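Side-chain contacts in Phenolphthiocerol/phthiocerol polyketide synthase subunit C (Mycobacterium tuberculosis H37Rv, PDB 8QZI), which probably carries growing acyl chains on a phosphopantetheine arm in the carrier domain of a modular polyketide synthase that builds phthiocerol and phenolphthiocerol lipids: residues 41-44 against 45-48; 117-120 against 121-125. One frame throughout, in Å; residues are numbered along the deposited sequence.

Interaction 1: 41-44 against 45-48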
loop_
_atom_site.group_PDB
_atom_site.type_symbol
_atom_site.label_atom_id
_atom_site.label_comp_id
_atom_site.label_asym_id
_atom_site.label_seq_id
_atom_site.Cartn_x
_atom_site.Cartn_y
_atom_site.Cartn_z
ATOM N N GLN F 41 -23.629 -13.223 12.086
ATOM C CA GLN F 41 -24.545 -14.362 12.173
ATOM C C GLN F 41 -24.182 -15.465 11.171
ATOM O O GLN F 41 -25.034 -16.254 10.753
ATOM C CB GLN F 41 -26.015 -13.912 12.057
ATOM C CG GLN F 41 -26.725 -13.969 10.699
ATOM C CD GLN F 41 -28.220 -13.630 10.823
ATOM O OE1 GLN F 41 -28.692 -13.263 11.898
ATOM N NE2 GLN F 41 -28.960 -13.757 9.727
ATOM N N LEU F 42 -22.891 -15.543 10.821
ATOM C CA LEU F 42 -22.300 -16.603 9.999
ATOM C C LEU F 42 -23.138 -16.974 8.780
ATOM O O LEU F 42 -23.649 -16.094 8.081
ATOM C CB LEU F 42 -22.029 -17.851 10.845
ATOM C CG LEU F 42 -20.661 -18.510 10.593
ATOM C CD1 LEU F 42 -20.771 -19.901 9.948
ATOM C CD2 LEU F 42 -19.792 -17.573 9.746
ATOM N N ASP F 43 -23.253 -18.275 8.497
ATOM C CA ASP F 43 -23.964 -18.721 7.301
ATOM C C ASP F 43 -25.269 -17.947 7.094
ATOM O O ASP F 43 -25.504 -17.394 6.015
ATOM C CB ASP F 43 -24.221 -20.235 7.355
ATOM C CG ASP F 43 -24.468 -20.754 8.765
ATOM O OD1 ASP F 43 -23.501 -21.250 9.381
ATOM O OD2 ASP F 43 -25.622 -20.673 9.258
ATOM N N ALA F 44 -26.129 -17.885 8.118
ATOM C CA ALA F 44 -27.399 -17.168 7.999
ATOM C C ALA F 44 -28.250 -17.716 6.861
ATOM O O ALA F 44 -29.001 -18.679 7.047
ATOM C CB ALA F 44 -27.151 -15.678 7.774
ATOM N N LEU F 45 -28.151 -17.083 5.686
ATOM C CA LEU F 45 -28.688 -17.604 4.431
ATOM C C LEU F 45 -28.322 -19.077 4.277
ATOM O O LEU F 45 -29.159 -19.959 4.502
ATOM C CB LEU F 45 -28.154 -16.771 3.248
ATOM C CG LEU F 45 -28.647 -16.960 1.800
ATOM C CD1 LEU F 45 -28.198 -15.814 0.878
ATOM C CD2 LEU F 45 -28.207 -18.297 1.227
ATOM N N ASP F 46 -27.072 -19.342 3.872
ATOM C CA ASP F 46 -26.415 -20.649 3.943
ATOM C C ASP F 46 -27.071 -21.755 3.122
ATOM O O ASP F 46 -26.364 -22.638 2.619
ATOM C CB ASP F 46 -26.292 -21.108 5.403
ATOM C CG ASP F 46 -27.631 -21.517 6.027
ATOM O OD1 ASP F 46 -28.312 -22.412 5.483
ATOM O OD2 ASP F 46 -27.993 -20.946 7.087
ATOM N N ALA F 47 -28.405 -21.723 2.992
ATOM C CA ALA F 47 -29.212 -22.813 2.431
ATOM C C ALA F 47 -28.474 -23.629 1.368
ATOM O O ALA F 47 -27.845 -23.050 0.472
ATOM C CB ALA F 47 -30.515 -22.244 1.866
ATOM N N ALA F 48 -28.541 -24.966 1.464
ATOM C CA ALA F 48 -27.795 -25.897 0.608
ATOM C C ALA F 48 -26.280 -25.810 0.814
ATOM O O ALA F 48 -25.805 -25.828 1.955
ATOM C CB ALA F 48 -28.130 -25.681 -0.873
#
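Leu45 follows Ala44 directly at the start of a sharp bend, and its amide comes back toward the carbonyl of Asp43, with Leu45 N 2.7 Å from Asp43 O. The N-H is badly angled for that oxygen, so closeness here reflects the folding of the chain and not a hydrogen bond. The leucine side chain takes little part: with CG anti to the backbone N (chi1 -173°) the isobutyl group is carried off from the preceding residues, and CB meets little more than backbone, lying 3.9 Å from Asp43 O. Asp46 directs its CB back at residues 41-44, and the CA atoms of Asp43 and Asp46 are 4.6 Å apart, close enough for a tight turn although no clear hydrogen bond closes it. The CB atoms of these two acids are modelled closer than carbons can sit, so the exact placing of both side chains is doubtful. As modelled, Asp43 OD2 lies 3.2 Å from Asp46 OD2, with the carboxylate planes 71° apart, neither stacked nor flat together. Asp43 OD2 also accepts a weak bond from the next amide, Ala44 N, at 3.1 Å and a bent N-H...O angle of 125°; a short acid can fold its carboxylate onto the amide just after it, though only weakly. Beyond Asp46, the approach of Ala47 N to Leu45 O is so short that its detail is doubtful. All four touching residues are exposed in a loop ahead of helix 52-66, a setting where water can screen charge. If the acids do approach so closely, they should repel each other, which would tend to raise the proton affinity of one of them or be relieved by solvent.

Interaction 2: 117-120 against 121-125; sequences LATA and LCERM
Thr119 and Glu123, one helical turn apart, lie side by side and point the same way, the threonine methyl CG2 passing 3.7 Å from Glu123 OE2. The glutamate chain bends at its second torsion (chi2 -110°), which in the model folds the carboxylate back toward the preceding turn, but its placing is less certain because CG is modelled too close to Ala120 O. As placed, OE2 of Glu123 comes 2.9 Å from Thr119 O, an encounter of two acceptors that would be mildly repulsive if the acid is ionised. Both residues are exposed, as suits a hydroxyl and a carboxylate at the surface. The backbone beneath them is held by i to i+4 bonds: Cys122 N donates to Ala118 O at 3.1 Å with an N-H...O angle of 145°, and Glu123 N to Thr119 O at 3.2 Å. Cys122 N also gives a weak share to Thr119 O. This is helix 119-124, the short closing helix of the small helical bundle that acyl carrier domains form, and its other side chains show which face looks inward. Leu121 sets CB against the carbonyl of the preceding turn, 3.5 Å from Leu117 O, while its side chain touches Leu99 and Leu54 of helix 52-66; the buried Leu117 packs on Leu107. Cys122, small enough to sit close to a neighbouring helix, also touches Leu54. Arg124 starts with CG beside its own backbone N (chi1 -52°), which lays that methylene near the carbonyl of Ala120, and its side chain touches Ile101 and Leu103. Past it, the amide of selenomethionine Met125 donates to Leu121 O at 2.8 Å.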
loop_
_atom_site.group_PDB
_atom_site.type_symbol
_atom_site.label_atom_id
_atom_site.label_comp_id
_atom_site.label_asym_id
_atom_site.label_seq_id
_atom_site.Cartn_x
_atom_site.Cartn_y
_atom_site.Cartn_z
ATOM N N LEU F 117 -12.729 -15.893 -4.274
ATOM C CA LEU F 117 -13.103 -16.126 -2.888
ATOM C C LEU F 117 -14.411 -16.899 -2.799
ATOM O O LEU F 117 -15.104 -16.823 -1.779
ATOM C CB LEU F 117 -13.218 -14.813 -2.113
ATOM C CG LEU F 117 -12.102 -13.766 -2.121
ATOM C CD1 LEU F 117 -12.514 -12.599 -2.995
ATOM C CD2 LEU F 117 -11.759 -13.283 -0.710
ATOM N N ALA F 118 -14.802 -17.592 -3.877
ATOM C CA ALA F 118 -15.868 -18.583 -3.791
ATOM C C ALA F 118 -15.322 -19.719 -2.955
ATOM O O ALA F 118 -15.700 -19.880 -1.793
ATOM C CB ALA F 118 -16.316 -19.082 -5.168
ATOM N N THR F 119 -14.380 -20.461 -3.530
ATOM C CA THR F 119 -13.717 -21.586 -2.884
ATOM C C THR F 119 -13.260 -21.284 -1.459
ATOM O O THR F 119 -13.795 -21.847 -0.496
ATOM C CB THR F 119 -12.518 -22.018 -3.732
ATOM O OG1 THR F 119 -12.904 -22.055 -5.111
ATOM C CG2 THR F 119 -12.000 -23.405 -3.307
ATOM N N ALA F 120 -12.278 -20.392 -1.314
ATOM C CA ALA F 120 -11.532 -20.303 -0.059
ATOM C C ALA F 120 -12.430 -19.938 1.121
ATOM O O ALA F 120 -12.295 -20.507 2.210
ATOM C CB ALA F 120 -10.388 -19.298 -0.207
ATOM N N LEU F 121 -13.341 -18.986 0.933
ATOM C CA LEU F 121 -14.267 -18.649 2.010
ATOM C C LEU F 121 -15.265 -19.774 2.263
ATOM O O LEU F 121 -15.669 -19.995 3.409
ATOM C CB LEU F 121 -14.992 -17.337 1.700
ATOM C CG LEU F 121 -14.662 -16.144 2.616
ATOM C CD1 LEU F 121 -13.162 -15.938 2.674
ATOM C CD2 LEU F 121 -15.363 -14.833 2.223
ATOM N N CYS F 122 -15.657 -20.503 1.215
ATOM C CA CYS F 122 -16.660 -21.553 1.358
ATOM C C CYS F 122 -16.170 -22.696 2.244
ATOM O O CYS F 122 -16.996 -23.437 2.794
ATOM C CB CYS F 122 -17.087 -22.066 -0.027
ATOM S SG CYS F 122 -18.878 -21.914 -0.460
ATOM N N GLU F 123 -14.849 -22.860 2.404
ATOM C CA GLU F 123 -14.338 -23.783 3.417
ATOM C C GLU F 123 -14.449 -23.177 4.810
ATOM O O GLU F 123 -14.787 -23.871 5.777
ATOM C CB GLU F 123 -12.884 -24.166 3.123
ATOM C CG GLU F 123 -12.230 -23.361 2.015
ATOM C CD GLU F 123 -11.982 -24.190 0.771
ATOM O OE1 GLU F 123 -10.805 -24.460 0.463
ATOM O OE2 GLU F 123 -12.964 -24.579 0.108
ATOM N N ARG F 124 -14.180 -21.877 4.920
ATOM C CA ARG F 124 -14.247 -21.200 6.207
ATOM C C ARG F 124 -15.667 -21.184 6.753
ATOM O O ARG F 124 -15.920 -21.663 7.864
ATOM C CB ARG F 124 -13.703 -19.780 6.059
ATOM C CG ARG F 124 -12.336 -19.724 5.400
ATOM C CD ARG F 124 -11.231 -20.243 6.322
ATOM N NE ARG F 124 -11.731 -21.079 7.408
ATOM C CZ ARG F 124 -12.251 -20.602 8.534
ATOM N NH1 ARG F 124 -12.692 -21.437 9.471
ATOM N NH2 ARG F 124 -12.349 -19.290 8.713
HETATM N N MSE F 125 -16.604 -20.642 5.976
HETATM C CA MSE F 125 -17.981 -20.372 6.403
HETATM C C MSE F 125 -18.211 -20.521 7.907
HETATM O O MSE F 125 -18.583 -21.588 8.389
HETATM C CB MSE F 125 -18.965 -21.271 5.636
HETATM C CG MSE F 125 -18.614 -22.755 5.579
HETATM SE SE MSE F 125 -20.141 -23.918 5.126
HETATM C CE MSE F 125 -20.229 -23.672 3.192
#

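Along the chain the two contacts stand in series, residues 41-48 in the loop that precedes helix 52-66 and residues 117-125 at the end of the modelled chain, yet in space their centres are only about 13 Å apart. They meet directly where Leu42 CD1 packs 3.2 Å from Met125 O, so the leading loop touches the last modelled residue, just after helix 119-124. Interaction 1 is peripheral, its centre about 15 Å from the centre of the chain, whereas the centre of interaction 2 lies about 10 Å from it and the contact is partly buried. Neither is a ligand site; in carrier proteins the phosphopantetheine is borne by a serine, probably at the start of helix 85-98 here.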